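Local structure of serine protease inhibitor (Thermoanaerobacter tengcongensis, 2PEF) at residues Thr90-Ile95 and Ile161-Phe166; Gly143-Ile148 and Gly326-Val331. The protein belongs to the serpin family, is probably an inhibitor of serine proteases, and is captured here in the latent state. One frame throughout, in Å; residues are numbered along the deposited sequence.

Interaction 1. Residues Thr90-Ile95 and Ile161-Phe166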
loop_
_atom_site.group_PDB
_atom_site.type_symbol
_atom_site.label_atom_id
_atom_site.label_comp_id
_atom_site.label_asym_id
_atom_site.label_seq_id
_atom_site.Cartn_x
_atom_site.Cartn_y
_atom_site.Cartn_z
ATOM N N THR A 90 -1.136 -1.331 -12.355
ATOM C CA THR A 90 0.107 -0.770 -12.882
ATOM C C THR A 90 0.950 -0.189 -11.755
ATOM O O THR A 90 0.417 0.340 -10.775
ATOM C CB THR A 90 -0.126 0.301 -13.976
ATOM O OG1 THR A 90 -1.014 1.311 -13.485
ATOM C CG2 THR A 90 -0.716 -0.325 -15.245
ATOM N N ILE A 91 2.268 -0.312 -11.902
ATOM C CA ILE A 91 3.222 0.150 -10.896
ATOM C C ILE A 91 4.221 1.102 -11.551
ATOM O O ILE A 91 4.675 0.861 -12.669
ATOM C CB ILE A 91 3.974 -1.041 -10.241
ATOM C CG1 ILE A 91 2.982 -1.969 -9.528
ATOM C CG2 ILE A 91 5.053 -0.548 -9.274
ATOM C CD1 ILE A 91 3.524 -3.354 -9.212
ATOM N N ALA A 92 4.554 2.183 -10.850
ATOM C CA ALA A 92 5.489 3.173 -11.371
ATOM C C ALA A 92 6.453 3.614 -10.289
ATOM O O ALA A 92 6.063 3.863 -9.146
ATOM C CB ALA A 92 4.748 4.368 -11.946
ATOM N N ASN A 93 7.722 3.689 -10.662
ATOM C CA ASN A 93 8.764 4.120 -9.750
ATOM C C ASN A 93 9.527 5.279 -10.358
ATOM O O ASN A 93 9.725 5.325 -11.572
ATOM C CB ASN A 93 9.710 2.964 -9.448
ATOM C CG ASN A 93 9.017 1.830 -8.721
ATOM O OD1 ASN A 93 8.488 2.017 -7.627
ATOM N ND2 ASN A 93 8.996 0.657 -9.335
ATOM N N SER A 94 9.941 6.219 -9.513
ATOM C CA SER A 94 10.778 7.321 -9.964
ATOM C C SER A 94 11.753 7.798 -8.900
ATOM O O SER A 94 11.525 7.623 -7.700
ATOM C CB SER A 94 9.926 8.493 -10.478
ATOM O OG SER A 94 9.084 9.001 -9.466
ATOM N N ILE A 95 12.854 8.377 -9.369
ATOM C CA ILE A 95 13.820 9.062 -8.525
ATOM C C ILE A 95 13.911 10.476 -9.076
ATOM O O ILE A 95 13.894 10.681 -10.295
ATOM C CB ILE A 95 15.236 8.407 -8.592
ATOM C CG1 ILE A 95 15.156 6.870 -8.560
ATOM C CG2 ILE A 95 16.166 8.976 -7.504
ATOM C CD1 ILE A 95 14.639 6.256 -7.265
ATOM N N ILE A 161 10.022 7.805 -5.219
ATOM C CA ILE A 161 8.564 7.725 -5.217
ATOM C C ILE A 161 8.090 6.467 -5.922
ATOM O O ILE A 161 8.561 6.143 -7.014
ATOM C CB ILE A 161 7.902 8.967 -5.890
ATOM C CG1 ILE A 161 8.396 10.270 -5.247
ATOM C CG2 ILE A 161 6.372 8.876 -5.800
ATOM C CD1 ILE A 161 8.040 11.529 -6.011
ATOM N N ASN A 162 7.162 5.758 -5.285
ATOM C CA ASN A 162 6.421 4.699 -5.953
ATOM C C ASN A 162 4.942 5.047 -6.071
ATOM O O ASN A 162 4.382 5.681 -5.180
ATOM C CB ASN A 162 6.575 3.381 -5.200
ATOM C CG ASN A 162 5.573 2.340 -5.652
ATOM O OD1 ASN A 162 4.456 2.286 -5.146
ATOM N ND2 ASN A 162 5.961 1.521 -6.625
ATOM N N ALA A 163 4.324 4.618 -7.167
ATOM C CA ALA A 163 2.875 4.682 -7.334
ATOM C C ALA A 163 2.309 3.336 -7.776
ATOM O O ALA A 163 2.911 2.632 -8.590
ATOM C CB ALA A 163 2.489 5.775 -8.322
ATOM N N VAL A 164 1.158 2.983 -7.209
ATOM C CA VAL A 164 0.412 1.785 -7.590
ATOM C C VAL A 164 -1.005 2.208 -7.967
ATOM O O VAL A 164 -1.632 2.986 -7.239
ATOM C CB VAL A 164 0.372 0.747 -6.433
ATOM C CG1 VAL A 164 -0.593 -0.403 -6.749
ATOM C CG2 VAL A 164 1.750 0.203 -6.157
ATOM N N ALA A 165 -1.501 1.719 -9.108
ATOM C CA ALA A 165 -2.870 2.006 -9.543
ATOM C C ALA A 165 -3.623 0.711 -9.834
ATOM O O ALA A 165 -3.180 -0.091 -10.650
ATOM C CB ALA A 165 -2.862 2.906 -10.774
ATOM N N PHE A 166 -4.751 0.521 -9.151
ATOM C CA PHE A 166 -5.581 -0.682 -9.294
ATOM C C PHE A 166 -6.964 -0.287 -9.804
ATOM O O PHE A 166 -7.575 0.648 -9.288
ATOM C CB PHE A 166 -5.687 -1.399 -7.942
ATOM C CG PHE A 166 -6.546 -2.640 -7.958
ATOM C CD1 PHE A 166 -6.019 -3.867 -8.355
ATOM C CD2 PHE A 166 -7.871 -2.584 -7.536
ATOM C CE1 PHE A 166 -6.802 -5.014 -8.357
ATOM C CE2 PHE A 166 -8.665 -3.727 -7.529
ATOM C CZ PHE A 166 -8.131 -4.941 -7.944
#
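Asn-93 sets CG beside its backbone N (chi1 -64°), whereas Asn-162 carries CG anti to its own N (chi1 166°), and these different choices lean the two amides into each other across Asn-93/Asn-162, a non-hydrogen-bonded pair of two antiparallel strands. Asn-162 ND2 donates to Asn-93 OD1 at 2.8 Å in a nearly straight bond. The acceptor lies almost in the amide plane of Asn-162, but the donor stands 35° out of the carbonyl plane of Asn-93, so no lone pair is met squarely. The other ends are held too: Asn-93 ND2 bonds Tyr-116 O and Asn-162 OD1 bonds Ser-37 OG, which fixes the rotation of both buried amides. On the same face Ile-91 CG2 comes within 3.5 Å of Asn-162 ND2, and Ile-91 CG1 lies alongside Val-164 CG2 at 4.2 Å. On the other face Thr-90 OG1 rests 3.6 Å from Ala-165 CB, and Ser-94, whose OG pairs with Trp-96 NE1, flanks Ile-161. Between these two faces the backbones form six hydrogen bonds, two each for Thr-90/Ala-165, Ala-92/Ala-163 and Ser-94/Ile-161. Helix 35-46 covers the face of Ile-91 and the asparagines, with Leu-36 and Leu-40 on Ile-91, Leu-40 also on Asn-162, and Met-44 on Asn-93; Trp-136 of helix 127-140 packs on Ala-92, Ser-94 and Ile-161, and strands 119-123 and 322-331 continue the central serpin sheet beyond these two.

Interaction 2. Residues Gly143-Ile148 and Gly326-Val331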
loop_
_atom_site.group_PDB
_atom_site.type_symbol
_atom_site.label_atom_id
_atom_site.label_comp_id
_atom_site.label_asym_id
_atom_site.label_seq_id
_atom_site.Cartn_x
_atom_site.Cartn_y
_atom_site.Cartn_z
ATOM N N GLY A 143 -5.176 9.721 -11.808
ATOM C CA GLY A 143 -5.923 10.788 -11.150
ATOM C C GLY A 143 -6.405 10.508 -9.738
ATOM O O GLY A 143 -7.009 11.382 -9.110
ATOM N N MET A 144 -6.150 9.300 -9.235
ATOM C CA MET A 144 -6.607 8.916 -7.893
ATOM C C MET A 144 -5.882 9.668 -6.783
ATOM O O MET A 144 -6.477 9.996 -5.760
ATOM C CB MET A 144 -6.486 7.407 -7.687
ATOM C CG MET A 144 -7.554 6.620 -8.428
ATOM S SD MET A 144 -7.438 4.844 -8.165
ATOM C CE MET A 144 -6.239 4.381 -9.412
ATOM N N ILE A 145 -4.595 9.931 -6.988
ATOM C CA ILE A 145 -3.832 10.783 -6.082
ATOM C C ILE A 145 -3.188 11.880 -6.921
ATOM O O ILE A 145 -2.323 11.602 -7.752
ATOM C CB ILE A 145 -2.789 9.970 -5.271
ATOM C CG1 ILE A 145 -3.511 9.036 -4.291
ATOM C CG2 ILE A 145 -1.859 10.898 -4.491
ATOM C CD1 ILE A 145 -2.800 7.746 -4.023
ATOM N N ASP A 146 -3.623 13.121 -6.706
ATOM C CA ASP A 146 -3.241 14.230 -7.577
ATOM C C ASP A 146 -2.036 15.030 -7.090
ATOM O O ASP A 146 -1.383 15.708 -7.886
ATOM C CB ASP A 146 -4.437 15.158 -7.836
ATOM C CG ASP A 146 -4.831 15.977 -6.616
ATOM O OD1 ASP A 146 -4.632 15.514 -5.472
ATOM O OD2 ASP A 146 -5.352 17.095 -6.808
ATOM N N LYS A 147 -1.759 14.955 -5.787
ATOM C CA LYS A 147 -0.659 15.704 -5.167
ATOM C C LYS A 147 0.038 14.911 -4.063
ATOM O O LYS A 147 -0.616 14.217 -3.287
ATOM C CB LYS A 147 -1.173 17.023 -4.582
ATOM C CG LYS A 147 -1.335 18.146 -5.592
ATOM C CD LYS A 147 -1.488 19.491 -4.895
ATOM N N ILE A 148 1.364 15.031 -4.000
ATOM C CA ILE A 148 2.147 14.444 -2.911
ATOM C C ILE A 148 2.944 15.514 -2.148
ATOM O O ILE A 148 3.347 15.294 -1.006
ATOM C CB ILE A 148 3.057 13.262 -3.399
ATOM C CG1 ILE A 148 3.705 12.519 -2.222
ATOM C CG2 ILE A 148 4.126 13.744 -4.375
ATOM C CD1 ILE A 148 2.773 11.599 -1.462
ATOM N N GLY A 326 -5.606 3.379 -5.274
ATOM C CA GLY A 326 -4.348 4.012 -5.633
ATOM C C GLY A 326 -3.483 4.251 -4.413
ATOM O O GLY A 326 -3.989 4.442 -3.305
ATOM N N ALA A 327 -2.173 4.233 -4.625
ATOM C CA ALA A 327 -1.226 4.492 -3.553
ATOM C C ALA A 327 0.020 5.186 -4.066
ATOM O O ALA A 327 0.459 4.967 -5.196
ATOM C CB ALA A 327 -0.848 3.205 -2.843
ATOM N N VAL A 328 0.565 6.050 -3.224
ATOM C CA VAL A 328 1.871 6.629 -3.457
ATOM C C VAL A 328 2.661 6.496 -2.170
ATOM O O VAL A 328 2.120 6.680 -1.078
ATOM C CB VAL A 328 1.789 8.124 -3.860
ATOM C CG1 VAL A 328 3.183 8.746 -3.946
ATOM C CG2 VAL A 328 1.058 8.285 -5.190
ATOM N N THR A 329 3.927 6.121 -2.312
ATOM C CA THR A 329 4.874 6.171 -1.204
ATOM C C THR A 329 6.062 7.031 -1.623
ATOM O O THR A 329 6.676 6.792 -2.657
ATOM C CB THR A 329 5.362 4.769 -0.785
ATOM O OG1 THR A 329 4.240 3.889 -0.647
ATOM C CG2 THR A 329 6.121 4.841 0.541
ATOM N N SER A 330 6.364 8.043 -0.816
ATOM C CA SER A 330 7.502 8.909 -1.092
ATOM C C SER A 330 8.539 8.829 0.025
ATOM O O SER A 330 8.205 8.606 1.196
ATOM C CB SER A 330 7.054 10.356 -1.323
ATOM O OG SER A 330 6.378 10.860 -0.190
ATOM N N VAL A 331 9.803 8.996 -0.356
ATOM C CA VAL A 331 10.912 9.018 0.589
ATOM C C VAL A 331 11.639 10.356 0.455
ATOM O O VAL A 331 12.037 10.748 -0.647
ATOM C CB VAL A 331 11.885 7.835 0.341
ATOM C CG1 VAL A 331 13.104 7.920 1.261
ATOM C CG2 VAL A 331 11.167 6.500 0.517
#
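Val-328 offers one methyl to each of two isoleucines, and this apolar packing is the main side-chain evidence for the contact. Its CG1 meets Ile-148 CD1 at 3.8 Å, while its CG2 meets Ile-145 CG2 at 4.0 Å; both isoleucines approach at a slant. Ile-148 reaches down because its CG1 is anti to the backbone N (chi1 -171°), and the same branch touches a polar group, CG1 lying 3.7 Å from Ser-330 OG. Replacing Ile-148 by alanine would probably open a gap over Val-328 CG1 and Ser-330 OG.

A second kind of contact is side chain against backbone. Ile-145 CD1 sits over the face of the peptide joining Gly-326 to Ala-327, 3.6 Å from Gly-326 C. The Met-144 chain bends at its last torsion (chi3 -85°), and its SD lies 3.7 Å from Gly-326 N. Space is short here: a beta carbon modelled on Gly-326 would fall 3.1 Å from Met-144 CB, so the missing side chain allows this close approach.

No hydrogen bond joins the two segments, although their end-to-end directions differ by only 11°. Polar backbone atoms of 143-148 are instead met by other residues: Ile-145 N by Thr-141 OG1, Ile-148 N by Asn-134 OD1, and Lys-147 O by Lys-313 NZ. The segment thus belongs to a loop running nearly along the strand over one face of the sheet, not to an added edge strand. It follows helix 127-140 and covers strand 322-331, which is hydrogen-bonded between strands 158-169 and 310-318, the place taken by the inserted reactive-centre loop in latent serpins.

How the interactions relate
From the N terminus the chain passes 90-95, then 143-148, then 161-166 and finally 326-331, so the two contacts cross. Interaction 1 closes a loop of 65 residues that includes helix 127-140 and the segment 143-148. Interaction 2 starts within that loop and closes a longer one of 177 residues, which includes 161-166. Their centres lie 8 Å apart, and strand 158-169 connects them: Asn-162 N to Thr-329 O and Val-164 N to Ala-327 O, both 2.9 Å, are probable hydrogen bonds. Interaction 1 pairs the neighbouring strands 87-98 and 158-169, whereas interaction 2 fastens the loop after helix 127-140 onto strand 322-331, consistent with the inserted reactive-centre loop of a latent serpin.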